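PDB 1KCF: cruciform cutting endonuclease 1, mitochondrial from Schizosaccharomyces pombe, which resolves four-way Holliday junctions by cutting them at the point of strand exchange as a homodimer, and seems to be important for maintaining mitochondrial DNA. Local coordinates for residues K14-S19 against K246-F251; L47-F52 against E87-S92; K196-G201 against S231-S236. All coordinates share one frame; numbering follows the deposited sequence.

Interaction 1. Residues K14-S19 against K246-F251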
ATOM      1  N   LYS A  14       9.431  -9.085  26.606  1.00 52.11           N
ATOM      2  CA  LYS A  14      10.152  -9.799  25.564  1.00 52.55           C
ATOM      3  C   LYS A  14       9.562 -11.189  25.350  1.00 51.72           C
ATOM      4  O   LYS A  14       9.573 -11.707  24.236  1.00 52.58           O
ATOM      5  CB  LYS A  14      11.633  -9.922  25.925  1.00 53.20           C
ATOM      6  CG  LYS A  14      12.423 -10.801  24.970  1.00 56.27           C
ATOM      7  CD  LYS A  14      13.899 -10.877  25.343  1.00 58.62           C
ATOM      8  CE  LYS A  14      14.586  -9.532  25.173  1.00 58.88           C
ATOM      9  NZ  LYS A  14      16.032  -9.606  25.504  1.00 61.52           N
ATOM     10  N   LEU A  15       9.049 -11.788  26.421  1.00 50.18           N
ATOM     11  CA  LEU A  15       8.465 -13.120  26.338  1.00 48.58           C
ATOM     12  C   LEU A  15       7.060 -13.092  25.751  1.00 48.19           C
ATOM     13  O   LEU A  15       6.511 -14.134  25.404  1.00 48.00           O
ATOM     14  CB  LEU A  15       8.411 -13.772  27.722  1.00 48.13           C
ATOM     15  CG  LEU A  15       9.706 -14.120  28.461  1.00 49.83           C
ATOM     16  CD1 LEU A  15       9.346 -14.753  29.794  1.00 48.25           C
ATOM     17  CD2 LEU A  15      10.560 -15.077  27.639  1.00 50.69           C
ATOM     18  N   THR A  16       6.479 -11.901  25.643  1.00 48.76           N
ATOM     19  CA  THR A  16       5.133 -11.758  25.104  1.00 47.77           C
ATOM     20  C   THR A  16       5.098 -10.902  23.843  1.00 49.78           C
ATOM     21  O   THR A  16       4.028 -10.509  23.379  1.00 49.92           O
ATOM     22  CB  THR A  16       4.187 -11.138  26.148  1.00 47.61           C
ATOM     23  OG1 THR A  16       4.739  -9.904  26.616  1.00 44.89           O
ATOM     24  CG2 THR A  16       3.998 -12.086  27.331  1.00 47.59           C
ATOM     25  N   GLY A  17       6.273 -10.613  23.293  1.00 51.52           N
ATOM     26  CA  GLY A  17       6.353  -9.817  22.082  1.00 52.80           C
ATOM     27  C   GLY A  17       5.850  -8.394  22.235  1.00 54.05           C
ATOM     28  O   GLY A  17       5.374  -7.793  21.274  1.00 53.16           O
ATOM     29  N   LEU A  18       5.953  -7.851  23.442  1.00 56.04           N
ATOM     30  CA  LEU A  18       5.499  -6.489  23.697  1.00 56.29           C
ATOM     31  C   LEU A  18       6.685  -5.542  23.774  1.00 57.78           C
ATOM     32  O   LEU A  18       7.832  -5.977  23.889  1.00 56.13           O
ATOM     33  CB  LEU A  18       4.713  -6.427  25.010  1.00 55.86           C
ATOM     34  CG  LEU A  18       3.404  -7.213  25.097  1.00 57.05           C
ATOM     35  CD1 LEU A  18       2.856  -7.125  26.520  1.00 54.18           C
ATOM     36  CD2 LEU A  18       2.393  -6.658  24.092  1.00 56.69           C
ATOM     37  N   SER A  19       6.395  -4.244  23.706  1.00 59.54           N
ATOM     38  CA  SER A  19       7.419  -3.211  23.783  1.00 61.87           C
ATOM     39  C   SER A  19       8.025  -3.177  25.185  1.00 62.88           C
ATOM     40  O   SER A  19       7.306  -3.209  26.182  1.00 61.66           O
ATOM     41  CB  SER A  19       6.810  -1.844  23.447  1.00 62.83           C
ATOM     42  OG  SER A  19       7.750  -0.799  23.637  1.00 62.56           O
ATOM     43  N   LYS A 246      -1.686 -15.273  28.695  1.00 53.82           N
ATOM     44  CA  LYS A 246      -2.815 -15.837  29.424  1.00 55.48           C
ATOM     45  C   LYS A 246      -2.383 -16.087  30.863  1.00 55.93           C
ATOM     46  O   LYS A 246      -3.214 -16.202  31.756  1.00 58.28           O
ATOM     47  CB  LYS A 246      -3.271 -17.135  28.774  1.00 55.14           C
ATOM     48  N   HIS A 247      -1.073 -16.162  31.077  1.00 56.86           N
ATOM     49  CA  HIS A 247      -0.519 -16.385  32.405  1.00 57.10           C
ATOM     50  C   HIS A 247      -0.128 -15.069  33.067  1.00 57.19           C
ATOM     51  O   HIS A 247      -0.477 -14.815  34.220  1.00 57.56           O
ATOM     52  CB  HIS A 247       0.728 -17.271  32.324  1.00 59.68           C
ATOM     53  CG  HIS A 247       0.454 -18.677  31.886  1.00 63.19           C
ATOM     54  ND1 HIS A 247      -0.259 -18.976  30.744  1.00 64.32           N
ATOM     55  CD2 HIS A 247       0.830 -19.865  32.415  1.00 63.41           C
ATOM     56  CE1 HIS A 247      -0.310 -20.286  30.589  1.00 65.74           C
ATOM     57  NE2 HIS A 247       0.345 -20.850  31.590  1.00 64.55           N
ATOM     58  N   TYR A 248       0.588 -14.228  32.325  1.00 56.22           N
ATOM     59  CA  TYR A 248       1.077 -12.955  32.851  1.00 56.14           C
ATOM     60  C   TYR A 248       0.095 -11.807  33.056  1.00 55.44           C
ATOM     61  O   TYR A 248       0.372 -10.911  33.850  1.00 56.23           O
ATOM     62  CB  TYR A 248       2.253 -12.469  32.007  1.00 55.52           C
ATOM     63  CG  TYR A 248       3.495 -13.313  32.165  1.00 57.24           C
ATOM     64  CD1 TYR A 248       4.029 -14.010  31.083  1.00 57.62           C
ATOM     65  CD2 TYR A 248       4.145 -13.408  33.396  1.00 56.13           C
ATOM     66  CE1 TYR A 248       5.179 -14.780  31.223  1.00 58.80           C
ATOM     67  CE2 TYR A 248       5.294 -14.175  33.544  1.00 56.79           C
ATOM     68  CZ  TYR A 248       5.806 -14.855  32.454  1.00 58.38           C
ATOM     69  OH  TYR A 248       6.959 -15.601  32.583  1.00 63.31           O
ATOM     70  N   ARG A 249      -1.035 -11.812  32.359  1.00 55.31           N
ATOM     71  CA  ARG A 249      -2.002 -10.734  32.539  1.00 56.87           C
ATOM     72  C   ARG A 249      -2.464 -10.672  33.990  1.00 58.24           C
ATOM     73  O   ARG A 249      -2.293  -9.650  34.662  1.00 58.97           O
ATOM     74  CB  ARG A 249      -3.220 -10.917  31.630  1.00 57.07           C
ATOM     75  CG  ARG A 249      -2.976 -10.593  30.167  1.00 58.56           C
ATOM     76  CD  ARG A 249      -4.295 -10.474  29.423  1.00 59.86           C
ATOM     77  NE  ARG A 249      -4.118 -10.363  27.977  1.00 63.11           N
ATOM     78  CZ  ARG A 249      -3.862 -11.389  27.169  1.00 61.87           C
ATOM     79  NH1 ARG A 249      -3.753 -12.615  27.663  1.00 61.39           N
ATOM     80  NH2 ARG A 249      -3.722 -11.188  25.865  1.00 58.54           N
ATOM     81  N   ASN A 250      -3.048 -11.767  34.471  1.00 57.86           N
ATOM     82  CA  ASN A 250      -3.527 -11.814  35.846  1.00 58.56           C
ATOM     83  C   ASN A 250      -2.396 -11.652  36.840  1.00 57.89           C
ATOM     84  O   ASN A 250      -2.564 -11.027  37.882  1.00 59.85           O
ATOM     85  CB  ASN A 250      -4.272 -13.121  36.118  1.00 58.26           C
ATOM     86  CG  ASN A 250      -5.611 -13.169  35.422  1.00 59.78           C
ATOM     87  OD1 ASN A 250      -6.244 -12.135  35.207  1.00 61.81           O
ATOM     88  ND2 ASN A 250      -6.061 -14.369  35.079  1.00 58.84           N
ATOM     89  N   PHE A 251      -1.236 -12.205  36.514  1.00 57.32           N
ATOM     90  CA  PHE A 251      -0.086 -12.103  37.400  1.00 56.88           C
ATOM     91  C   PHE A 251       0.331 -10.643  37.622  1.00 57.75           C
ATOM     92  O   PHE A 251       0.606 -10.230  38.752  1.00 58.12           O
ATOM     93  CB  PHE A 251       1.089 -12.896  36.825  1.00 53.41           C
ATOM     94  CG  PHE A 251       2.328 -12.828  37.662  1.00 50.99           C
ATOM     95  CD1 PHE A 251       2.382 -13.456  38.899  1.00 51.94           C
ATOM     96  CD2 PHE A 251       3.425 -12.094  37.235  1.00 50.02           C
ATOM     97  CE1 PHE A 251       3.510 -13.355  39.698  1.00 49.22           C
ATOM     98  CE2 PHE A 251       4.556 -11.986  38.026  1.00 50.32           C
ATOM     99  CZ  PHE A 251       4.598 -12.617  39.262  1.00 51.60           C
TER

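Interaction 2. Residues L47-F52 against E87-S92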
ATOM      1  N   LEU A  47       6.345 -11.077   4.145  1.00 43.62           N
ATOM      2  CA  LEU A  47       6.214 -10.335   2.898  1.00 45.10           C
ATOM      3  C   LEU A  47       7.446 -10.326   2.003  1.00 44.91           C
ATOM      4  O   LEU A  47       8.545  -9.946   2.420  1.00 42.24           O
ATOM      5  CB  LEU A  47       5.791  -8.893   3.173  1.00 47.58           C
ATOM      6  CG  LEU A  47       4.382  -8.700   3.731  1.00 50.29           C
ATOM      7  CD1 LEU A  47       4.181  -7.237   4.089  1.00 50.38           C
ATOM      8  CD2 LEU A  47       3.358  -9.161   2.708  1.00 49.08           C
ATOM      9  N   GLY A  48       7.223 -10.744   0.763  1.00 43.02           N
ATOM     10  CA  GLY A  48       8.261 -10.794  -0.245  1.00 42.23           C
ATOM     11  C   GLY A  48       7.550 -11.146  -1.535  1.00 42.82           C
ATOM     12  O   GLY A  48       6.422 -11.633  -1.498  1.00 43.74           O
ATOM     13  N   ILE A  49       8.176 -10.897  -2.675  1.00 43.13           N
ATOM     14  CA  ILE A  49       7.533 -11.226  -3.939  1.00 45.46           C
ATOM     15  C   ILE A  49       8.104 -12.523  -4.501  1.00 46.09           C
ATOM     16  O   ILE A  49       7.362 -13.457  -4.793  1.00 42.99           O
ATOM     17  CB  ILE A  49       7.696 -10.077  -4.955  1.00 47.87           C
ATOM     18  CG1 ILE A  49       6.998  -8.826  -4.412  1.00 49.65           C
ATOM     19  CG2 ILE A  49       7.093 -10.470  -6.298  1.00 45.88           C
ATOM     20  CD1 ILE A  49       7.154  -7.595  -5.276  1.00 55.20           C
ATOM     21  N   LYS A  50       9.423 -12.595  -4.626  1.00 47.50           N
ATOM     22  CA  LYS A  50      10.037 -13.801  -5.156  1.00 49.41           C
ATOM     23  C   LYS A  50      10.257 -14.849  -4.073  1.00 49.94           C
ATOM     24  O   LYS A  50      10.599 -15.995  -4.370  1.00 51.30           O
ATOM     25  CB  LYS A  50      11.348 -13.457  -5.873  1.00 53.75           C
ATOM     26  CG  LYS A  50      11.120 -12.579  -7.106  1.00 56.36           C
ATOM     27  CD  LYS A  50      12.378 -12.385  -7.932  1.00 61.02           C
ATOM     28  CE  LYS A  50      12.093 -11.501  -9.146  1.00 65.18           C
ATOM     29  NZ  LYS A  50      13.289 -11.316 -10.018  1.00 68.46           N
ATOM     30  N   ASN A  51      10.055 -14.457  -2.818  1.00 46.71           N
ATOM     31  CA  ASN A  51      10.200 -15.388  -1.705  1.00 44.96           C
ATOM     32  C   ASN A  51       9.126 -15.154  -0.645  1.00 43.95           C
ATOM     33  O   ASN A  51       9.415 -15.020   0.550  1.00 43.34           O
ATOM     34  CB  ASN A  51      11.595 -15.295  -1.073  1.00 42.81           C
ATOM     35  CG  ASN A  51      11.866 -13.954  -0.429  1.00 45.88           C
ATOM     36  OD1 ASN A  51      12.810 -13.815   0.347  1.00 48.06           O
ATOM     37  ND2 ASN A  51      11.050 -12.958  -0.751  1.00 45.61           N
ATOM     38  N   PHE A  52       7.882 -15.092  -1.103  1.00 42.64           N
ATOM     39  CA  PHE A  52       6.743 -14.906  -0.217  1.00 41.00           C
ATOM     40  C   PHE A  52       6.685 -16.170   0.626  1.00 41.05           C
ATOM     41  O   PHE A  52       6.707 -17.277   0.094  1.00 41.37           O
ATOM     42  CB  PHE A  52       5.458 -14.768  -1.041  1.00 41.40           C
ATOM     43  CG  PHE A  52       4.212 -14.583  -0.215  1.00 41.62           C
ATOM     44  CD1 PHE A  52       3.860 -13.328   0.267  1.00 43.13           C
ATOM     45  CD2 PHE A  52       3.388 -15.664   0.071  1.00 40.90           C
ATOM     46  CE1 PHE A  52       2.699 -13.153   1.022  1.00 46.69           C
ATOM     47  CE2 PHE A  52       2.228 -15.502   0.824  1.00 42.68           C
ATOM     48  CZ  PHE A  52       1.880 -14.244   1.300  1.00 44.35           C
ATOM     49  N   GLU A  87       5.745 -10.216 -13.710  1.00 68.81           N
ATOM     50  CA  GLU A  87       6.552  -9.239 -12.996  1.00 69.15           C
ATOM     51  C   GLU A  87       6.369  -7.846 -13.584  1.00 69.27           C
ATOM     52  O   GLU A  87       6.635  -7.615 -14.762  1.00 70.39           O
ATOM     53  CB  GLU A  87       8.031  -9.637 -13.035  1.00 70.05           C
ATOM     54  CG  GLU A  87       8.865  -9.015 -11.922  1.00 70.56           C
ATOM     55  CD  GLU A  87      10.277  -9.572 -11.861  1.00 71.51           C
ATOM     56  OE1 GLU A  87      10.452 -10.789 -12.087  1.00 72.85           O
ATOM     57  OE2 GLU A  87      11.213  -8.798 -11.567  1.00 71.16           O
ATOM     58  N   ASP A  88       5.900  -6.926 -12.749  1.00 68.38           N
ATOM     59  CA  ASP A  88       5.670  -5.540 -13.139  1.00 67.93           C
ATOM     60  C   ASP A  88       5.352  -4.807 -11.845  1.00 67.59           C
ATOM     61  O   ASP A  88       4.319  -5.055 -11.223  1.00 69.27           O
ATOM     62  CB  ASP A  88       4.480  -5.435 -14.094  1.00 68.30           C
ATOM     63  CG  ASP A  88       4.280  -4.027 -14.625  1.00 68.27           C
ATOM     64  OD1 ASP A  88       4.623  -3.060 -13.914  1.00 68.00           O
ATOM     65  OD2 ASP A  88       3.765  -3.884 -15.753  1.00 69.75           O
ATOM     66  N   PHE A  89       6.234  -3.904 -11.439  1.00 66.16           N
ATOM     67  CA  PHE A  89       6.036  -3.183 -10.196  1.00 65.32           C
ATOM     68  C   PHE A  89       5.332  -1.843 -10.348  1.00 65.53           C
ATOM     69  O   PHE A  89       5.567  -0.906  -9.581  1.00 64.91           O
ATOM     70  CB  PHE A  89       7.381  -3.026  -9.491  1.00 64.97           C
ATOM     71  CG  PHE A  89       8.137  -4.320  -9.367  1.00 65.08           C
ATOM     72  CD1 PHE A  89       9.209  -4.598 -10.206  1.00 64.31           C
ATOM     73  CD2 PHE A  89       7.745  -5.279  -8.440  1.00 64.36           C
ATOM     74  CE1 PHE A  89       9.881  -5.812 -10.128  1.00 65.07           C
ATOM     75  CE2 PHE A  89       8.411  -6.499  -8.354  1.00 66.06           C
ATOM     76  CZ  PHE A  89       9.482  -6.765  -9.200  1.00 65.68           C
ATOM     77  N   GLN A  90       4.457  -1.765 -11.345  1.00 65.59           N
ATOM     78  CA  GLN A  90       3.675  -0.562 -11.589  1.00 65.48           C
ATOM     79  C   GLN A  90       2.483  -0.631 -10.630  1.00 65.20           C
ATOM     80  O   GLN A  90       1.884  -1.692 -10.458  1.00 63.53           O
ATOM     81  CB  GLN A  90       3.196  -0.536 -13.035  1.00 64.33           C
ATOM     82  N   PRO A  91       2.126   0.498  -9.997  1.00 66.02           N
ATOM     83  CA  PRO A  91       1.008   0.578  -9.050  1.00 65.83           C
ATOM     84  C   PRO A  91      -0.212  -0.262  -9.426  1.00 65.41           C
ATOM     85  O   PRO A  91      -0.824  -0.896  -8.565  1.00 66.61           O
ATOM     86  CB  PRO A  91       0.704   2.070  -9.015  1.00 67.39           C
ATOM     87  CG  PRO A  91       2.067   2.669  -9.143  1.00 67.27           C
ATOM     88  CD  PRO A  91       2.686   1.838 -10.251  1.00 67.12           C
ATOM     89  N   SER A  92      -0.559  -0.273 -10.708  1.00 63.62           N
ATOM     90  CA  SER A  92      -1.708  -1.038 -11.179  1.00 61.86           C
ATOM     91  C   SER A  92      -1.430  -2.539 -11.205  1.00 60.67           C
ATOM     92  O   SER A  92      -2.335  -3.353 -11.008  1.00 61.23           O
ATOM     93  CB  SER A  92      -2.112  -0.564 -12.570  1.00 64.23           C
TER

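Interaction 3. Residues K196-G201 against S231-S236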
ATOM      1  N   LYS A 196      14.457 -26.433  13.686  1.00 49.79           N
ATOM      2  CA  LYS A 196      14.810 -27.847  13.711  1.00 52.96           C
ATOM      3  C   LYS A 196      14.749 -28.340  15.152  1.00 53.20           C
ATOM      4  O   LYS A 196      14.294 -29.451  15.429  1.00 53.78           O
ATOM      5  CB  LYS A 196      16.220 -28.041  13.143  1.00 55.44           C
ATOM      6  CG  LYS A 196      16.707 -29.474  13.181  1.00 60.77           C
ATOM      7  CD  LYS A 196      18.060 -29.612  12.509  1.00 65.88           C
ATOM      8  CE  LYS A 196      18.584 -31.036  12.632  1.00 69.03           C
ATOM      9  NZ  LYS A 196      19.855 -31.231  11.880  1.00 70.87           N
ATOM     10  N   GLU A 197      15.200 -27.496  16.071  1.00 54.56           N
ATOM     11  CA  GLU A 197      15.190 -27.833  17.486  1.00 54.71           C
ATOM     12  C   GLU A 197      13.752 -27.912  17.982  1.00 53.84           C
ATOM     13  O   GLU A 197      13.381 -28.836  18.703  1.00 52.97           O
ATOM     14  CB  GLU A 197      15.952 -26.772  18.277  1.00 58.05           C
ATOM     15  CG  GLU A 197      16.048 -27.061  19.760  1.00 64.59           C
ATOM     16  CD  GLU A 197      16.772 -25.967  20.511  1.00 67.73           C
ATOM     17  OE1 GLU A 197      17.868 -25.567  20.061  1.00 68.69           O
ATOM     18  OE2 GLU A 197      16.249 -25.514  21.552  1.00 71.53           O
ATOM     19  N   LEU A 198      12.945 -26.931  17.591  1.00 52.58           N
ATOM     20  CA  LEU A 198      11.546 -26.895  17.992  1.00 52.09           C
ATOM     21  C   LEU A 198      10.811 -28.143  17.520  1.00 51.36           C
ATOM     22  O   LEU A 198       9.988 -28.695  18.245  1.00 50.96           O
ATOM     23  CB  LEU A 198      10.869 -25.639  17.431  1.00 52.89           C
ATOM     24  CG  LEU A 198      11.314 -24.338  18.103  1.00 51.68           C
ATOM     25  CD1 LEU A 198      10.697 -23.140  17.402  1.00 51.67           C
ATOM     26  CD2 LEU A 198      10.903 -24.371  19.566  1.00 51.02           C
ATOM     27  N   ILE A 199      11.117 -28.585  16.304  1.00 51.75           N
ATOM     28  CA  ILE A 199      10.491 -29.777  15.739  1.00 53.62           C
ATOM     29  C   ILE A 199      10.964 -31.037  16.464  1.00 56.04           C
ATOM     30  O   ILE A 199      10.155 -31.852  16.913  1.00 56.28           O
ATOM     31  CB  ILE A 199      10.823 -29.920  14.237  1.00 52.20           C
ATOM     32  CG1 ILE A 199      10.175 -28.776  13.454  1.00 50.39           C
ATOM     33  CG2 ILE A 199      10.356 -31.278  13.725  1.00 50.56           C
ATOM     34  CD1 ILE A 199      10.526 -28.759  11.987  1.00 50.59           C
ATOM     35  N   ASP A 200      12.281 -31.187  16.575  1.00 58.00           N
ATOM     36  CA  ASP A 200      12.862 -32.345  17.241  1.00 60.63           C
ATOM     37  C   ASP A 200      12.438 -32.378  18.705  1.00 61.68           C
ATOM     38  O   ASP A 200      12.377 -33.444  19.317  1.00 63.73           O
ATOM     39  CB  ASP A 200      14.389 -32.307  17.138  1.00 63.38           C
ATOM     40  CG  ASP A 200      14.885 -32.315  15.694  1.00 67.09           C
ATOM     41  OD1 ASP A 200      16.118 -32.346  15.488  1.00 68.46           O
ATOM     42  OD2 ASP A 200      14.049 -32.289  14.763  1.00 67.60           O
ATOM     43  N   GLY A 201      12.141 -31.208  19.262  1.00 60.28           N
ATOM     44  CA  GLY A 201      11.719 -31.135  20.649  1.00 59.17           C
ATOM     45  C   GLY A 201      10.214 -31.278  20.788  1.00 60.12           C
ATOM     46  O   GLY A 201       9.659 -31.130  21.879  1.00 58.58           O
ATOM     47  N   SER A 231       8.950 -17.735   8.528  1.00 39.55           N
ATOM     48  CA  SER A 231       7.514 -17.637   8.775  1.00 39.75           C
ATOM     49  C   SER A 231       7.067 -18.546   9.919  1.00 39.17           C
ATOM     50  O   SER A 231       6.134 -18.215  10.651  1.00 38.48           O
ATOM     51  CB  SER A 231       6.709 -17.955   7.501  1.00 39.17           C
ATOM     52  OG  SER A 231       6.907 -19.289   7.065  1.00 40.51           O
ATOM     53  N   ALA A 232       7.729 -19.689  10.078  1.00 38.30           N
ATOM     54  CA  ALA A 232       7.370 -20.611  11.150  1.00 37.01           C
ATOM     55  C   ALA A 232       7.696 -19.985  12.511  1.00 36.46           C
ATOM     56  O   ALA A 232       6.963 -20.173  13.479  1.00 34.19           O
ATOM     57  CB  ALA A 232       8.116 -21.934  10.983  1.00 37.15           C
ATOM     58  N   LEU A 233       8.794 -19.239  12.582  1.00 35.99           N
ATOM     59  CA  LEU A 233       9.185 -18.588  13.835  1.00 36.08           C
ATOM     60  C   LEU A 233       8.263 -17.420  14.142  1.00 35.46           C
ATOM     61  O   LEU A 233       8.070 -17.060  15.306  1.00 36.25           O
ATOM     62  CB  LEU A 233      10.632 -18.098  13.765  1.00 37.29           C
ATOM     63  CG  LEU A 233      11.721 -19.171  13.761  1.00 37.60           C
ATOM     64  CD1 LEU A 233      13.042 -18.546  13.372  1.00 34.74           C
ATOM     65  CD2 LEU A 233      11.809 -19.821  15.136  1.00 38.42           C
ATOM     66  N   ILE A 234       7.696 -16.824  13.100  1.00 35.22           N
ATOM     67  CA  ILE A 234       6.774 -15.712  13.284  1.00 35.44           C
ATOM     68  C   ILE A 234       5.489 -16.232  13.927  1.00 37.61           C
ATOM     69  O   ILE A 234       5.084 -15.761  14.990  1.00 38.16           O
ATOM     70  CB  ILE A 234       6.436 -15.038  11.933  1.00 37.93           C
ATOM     71  CG1 ILE A 234       7.644 -14.241  11.427  1.00 39.88           C
ATOM     72  CG2 ILE A 234       5.228 -14.128  12.082  1.00 37.39           C
ATOM     73  CD1 ILE A 234       7.440 -13.629  10.044  1.00 40.77           C
ATOM     74  N   ALA A 235       4.864 -17.213  13.279  1.00 36.39           N
ATOM     75  CA  ALA A 235       3.620 -17.801  13.771  1.00 38.31           C
ATOM     76  C   ALA A 235       3.772 -18.432  15.150  1.00 40.30           C
ATOM     77  O   ALA A 235       3.046 -18.076  16.080  1.00 42.73           O
ATOM     78  CB  ALA A 235       3.112 -18.848  12.789  1.00 36.88           C
ATOM     79  N   SER A 236       4.707 -19.371  15.283  1.00 39.81           N
ATOM     80  CA  SER A 236       4.906 -20.044  16.560  1.00 41.19           C
ATOM     81  C   SER A 236       5.324 -19.060  17.644  1.00 42.02           C
ATOM     82  O   SER A 236       4.918 -19.190  18.800  1.00 43.14           O
ATOM     83  CB  SER A 236       5.948 -21.161  16.431  1.00 39.94           C
ATOM     84  OG  SER A 236       7.244 -20.648  16.187  1.00 44.48           O
TER

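Interaction 1. Residues K14-S19 against K246-F251
L15 of helix 6-15 and T16, which follows it, lie against Y248 on the long helix 224-253, so that the SAP region meets the last turns of helix 224-253. The backbones stay well apart, with T16 CA 8.8 Å from Y248 CA, and the phenol ring of Y248 spans the gap with its CG anti to the carbonyl carbon (chi1 -69°). The more deeply buried part of the contact is the one round T16. Its methyl CG2 approaches the ring obliquely and stops 4.2 Å from Y248 CD1. With chi1 at 55°, T16 turns OG1 back to the carbonyls of I12 and C13, both hydrogen-bonded to it, which leaves the methyl branch for the aromatic neighbour. T16 also packs on Q244 and L245, and Y248 on I12, so residues of both helices surround T16 and the ring.

Toward the phenol end the contact is more open to solvent, for L15 and Y248 are both partly exposed. L15 carries its CG beside the backbone N, and its CD1 branch lies 4.4 Å from Y248 CE1, an apolar touch. A separate tie to the SAP region comes from R249, whose NE bonds to the S34 carbonyl. The whole contact buries 107 Å² and is apolar across the gap, without polar bonds between the two segments. Its closest approach is that of the methyl L15 CD1, which rests 3.8 Å from Y248 OH.

Interaction 2. Residues L47-F52 against E87-S92
K50 approaches the carboxylate of E87 with its methylene as well as its charge: K50 CE lies 3.4 Å from E87 OE1, about as near as the ammonium. The salt bridge between K50 NZ and E87 OE1 is long, at 3.6 Å, and NZ is just as far from E87 OE2, so neither oxygen is preferred. Both chains are extended beyond CG and meet at about a right angle. E87 has CG anti to the backbone N (chi1 -158°), which carries its carboxylate out to the lysine end.

Beside this polar pair, I49 pushes the tip of its long branch against F89. The methyl CD1 sits at the ring edge, near the ring plane, 3.5 Å from F89 CE2. R134 of helix 128-151 touches both side chains, and M94 of helix 91-109 also packs on I49.

The contact joins the turn of the hairpin formed by strands 42-47 and 52-59 to the loop that leads into helix 91-109. In that loop D88 OD1 accepts from Q90 N at 2.9 Å, forming an Asx turn just ahead of the helix, where Q90 is the N-cap residue. P91 and S92 then pack on Y143 and Y147 of the second subunit. The side chain of the magnesium-binding D46, near the end of strand 42-47, is about 11 Å from that of I49.

Taken together, the chemistry is consistent with an ion pair that sets direction only loosely, beside a close contact of the I49 CD1 methyl with the F89 ring edge.

Interaction 3. Residues K196-G201 against S231-S236
The apolar part of this buried contact is a single meeting of methyl groups: L198 CD1 of helix 191-200 lies 4.2 Å from L233 CD2 of helix 224-253, and the two side chains are set aslant to each other. L198 leads with the branch that continues its chain (chi2 175°), whereas L233 offers its other branch, which is bent back. The pair is part of a wider cluster, since L198 also packs on W175 and I204, and L233 on R191, M194 and V195. The backbones stay apart, with L198 CA 9.6 Å from L233 CA.

A polar atom is admitted at the border of this cluster. S236 OG comes within 4.4 Å of L198 CD1, a loose approach, and spends its hydrogen on A232 O one turn earlier, at 2.8 Å. That carbonyl also accepts from S236 N at 3.0 Å; the two donors reach it from opposite faces of its plane. The side-chain bond keeps the hydroxyl tied to its own helix. Nearby, L233 O accepts from W175 NE1, which joins helix 168-179 to the same helix.

The side chain of L233 is about 5 Å from that of the magnesium ligand D230 and about 7 Å from that of D46, so the cluster lies next to the magnesium-binding residues of a RuvC-type, RNase H-like resolvase fold.

Interaction 3 is the buried one of the three and the nearest to the magnesium ligands; interactions 1 and 2 are partly buried and lie on opposite sides of the chain's centre, their centres 36 Å apart. Helix 224-253 serves interactions 1 and 3, taking methyl groups near D230 and, farther along, presenting a phenol ring to the SAP region. Interaction 2 uses neither of these elements but joins the hairpin turn to the start of helix 91-109 near the second subunit. Chemistry follows place: apolar contacts appear in all three, and an ion pair crosses only in interaction 2. Along the chain, interactions 2 and 3 both fall inside the loop closed by interaction 1.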